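Local atomic coordinates of fibronectin type III domain-containing protein (Simiduia agarivorans, PDB entry 6P2K), a protein that probably hydrolyses beta-glucan polysaccharides such as xyloglucan, through a glycoside hydrolase family 74 beta-propeller module that also binds zinc ions. Residues I539-A542 against L543-D547. Sequence-based numbering, arbitrary orientation.
Sequences IGRA and LDYHD. With ZN (zinc ion), chain O.
Four successive i to i+4 bonds join the two turns of this short alpha-helix: Leu543 N donates to Ile539 O, Asp544 N to Gly540 O, Tyr545 N to Arg541 O and His546 N to Ala542 O, at 2.8 to 3.1 Å. Asp538, whose OD1 accepts a bond from Arg541 N, holds the start of the helix.

Apolar packing follows the same spacing. Leu543 runs alongside Ile539, one turn on, with CG1 of Ile539 4.1 Å from CD1 of Leu543. Ile539 places CG1 anti to its backbone N (chi1 -172°), bringing that branch next to the leucine. Both side chains rest on Leu496 of strand 493-496, and Leu543 also reaches Val494. An alanine in place of Leu543 would probably open a gap between Ile539 and Val494 and weaken the hold of the helix on that strand.

On another side, Arg541 runs extended beside Tyr545. Their planes are turned 80° apart; Tyr545 CE1 lies over one guanidinium face, and the ring presents its edge to the Arg541 carbonyl, with Tyr545 CD1 3.4 Å from Arg541 O. Leu552 touches both side chains, while Trp457 of the second subunit meets the tyrosine ring edge-to-face.

Two polar groups, Asp544 OD2 and His546 NE2, meet neighbouring subunits. Asp544 OD2 binds a zinc ion at 2.2 Å; two waters and Asp544 OD2 of the second subunit are its other ligands. Arg548 of that subunit also bonds to this oxygen and would help offset the charge of the paired carboxylates. His546 NE2 bonds to Glu389 of the third subunit, whereas His546 ND1 makes a weak 3.5 Å bond to Asp547 OD1; Asp547 OD2 is salt-bridged to Arg483. In this beta-propeller enzyme, the helix links blade strands 532-536 and 555-559 and carries an intersubunit zinc site.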
loop_
_atom_site.group_PDB
_atom_site.type_symbol
_atom_site.label_atom_id
_atom_site.label_comp_id
_atom_site.label_asym_id
_atom_site.label_seq_id
_atom_site.Cartn_x
_atom_site.Cartn_y
_atom_site.Cartn_z
ATOM N N ILE B 539 -13.439 -1.141 23.071
ATOM C CA ILE B 539 -13.541 -0.338 21.861
ATOM C C ILE B 539 -12.627 -0.860 20.758
ATOM O O ILE B 539 -12.905 -0.644 19.573
ATOM C CB ILE B 539 -13.253 1.141 22.175
ATOM C CG1 ILE B 539 -13.551 2.007 20.949
ATOM C CG2 ILE B 539 -11.813 1.322 22.648
ATOM C CD1 ILE B 539 -13.435 3.476 21.200
ATOM N N GLY B 540 -11.547 -1.561 21.111
ATOM C CA GLY B 540 -10.742 -2.205 20.085
ATOM C C GLY B 540 -11.521 -3.260 19.322
ATOM O O GLY B 540 -11.445 -3.339 18.093
ATOM N N ARG B 541 -12.287 -4.082 20.042
ATOM C CA ARG B 541 -13.123 -5.086 19.388
ATOM C C ARG B 541 -14.180 -4.432 18.506
ATOM O O ARG B 541 -14.451 -4.900 17.395
ATOM C CB ARG B 541 -13.774 -5.979 20.443
ATOM C CG ARG B 541 -14.570 -7.139 19.886
ATOM C CD ARG B 541 -14.869 -8.149 20.980
ATOM N NE ARG B 541 -15.468 -9.372 20.454
ATOM C CZ ARG B 541 -16.688 -9.799 20.765
ATOM N NH1 ARG B 541 -17.443 -9.104 21.607
ATOM N NH2 ARG B 541 -17.153 -10.923 20.237
ATOM N N ALA B 542 -14.792 -3.347 18.986
ATOM C CA ALA B 542 -15.757 -2.625 18.163
ATOM C C ALA B 542 -15.099 -2.086 16.899
ATOM O O ALA B 542 -15.715 -2.071 15.826
ATOM C CB ALA B 542 -16.386 -1.488 18.966
ATOM N N LEU B 543 -13.844 -1.648 17.004
ATOM C CA LEU B 543 -13.143 -1.185 15.816
ATOM C C LEU B 543 -12.748 -2.347 14.910
ATOM O O LEU B 543 -12.702 -2.181 13.686
ATOM C CB LEU B 543 -11.928 -0.349 16.219
ATOM C CG LEU B 543 -12.328 1.038 16.741
ATOM C CD1 LEU B 543 -11.224 1.698 17.551
ATOM C CD2 LEU B 543 -12.752 1.936 15.587
ATOM N N ASP B 544 -12.474 -3.528 15.483
ATOM C CA ASP B 544 -12.221 -4.710 14.658
ATOM C C ASP B 544 -13.408 -4.983 13.741
ATOM O O ASP B 544 -13.239 -5.202 12.536
ATOM C CB ASP B 544 -11.907 -5.936 15.539
ATOM C CG ASP B 544 -10.530 -5.856 16.179
ATOM O OD1 ASP B 544 -9.740 -4.966 15.798
ATOM O OD2 ASP B 544 -10.238 -6.689 17.061
ATOM N N TYR B 545 -14.623 -4.944 14.292
ATOM C CA TYR B 545 -15.815 -5.152 13.476
ATOM C C TYR B 545 -15.998 -4.028 12.466
ATOM O O TYR B 545 -16.352 -4.279 11.309
ATOM C CB TYR B 545 -17.056 -5.263 14.364
ATOM C CG TYR B 545 -17.297 -6.645 14.911
ATOM C CD1 TYR B 545 -16.425 -7.207 15.836
ATOM C CD2 TYR B 545 -18.398 -7.391 14.509
ATOM C CE1 TYR B 545 -16.640 -8.471 16.344
ATOM C CE2 TYR B 545 -18.620 -8.659 15.012
ATOM C CZ TYR B 545 -17.736 -9.193 15.930
ATOM O OH TYR B 545 -17.949 -10.450 16.438
ATOM N N HIS B 546 -15.769 -2.781 12.886
ATOM C CA HIS B 546 -15.996 -1.657 11.985
ATOM C C HIS B 546 -15.089 -1.732 10.765
ATOM O O HIS B 546 -15.522 -1.449 9.642
ATOM C CB HIS B 546 -15.788 -0.328 12.710
ATOM C CG HIS B 546 -15.838 0.855 11.794
ATOM N ND1 HIS B 546 -14.748 1.277 11.060
ATOM C CD2 HIS B 546 -16.857 1.685 11.465
ATOM C CE1 HIS B 546 -15.090 2.323 10.330
ATOM N NE2 HIS B 546 -16.363 2.593 10.560
ATOM N N ASP B 547 -13.823 -2.109 10.964
ATOM C CA ASP B 547 -12.883 -2.170 9.852
ATOM C C ASP B 547 -13.234 -3.263 8.851
ATOM O O ASP B 547 -12.718 -3.243 7.729
ATOM C CB ASP B 547 -11.462 -2.376 10.377
ATOM C CG ASP B 547 -10.926 -1.148 11.101
ATOM O OD1 ASP B 547 -11.576 -0.083 11.036
ATOM O OD2 ASP B 547 -9.852 -1.246 11.733
HETATM ZN ZN ZN O . -11.242 -8.690 16.860
HETATM O O HOH W 1 -10.334 -9.652 18.337
HETATM O O HOH W 2 -13.369 -8.858 16.953
#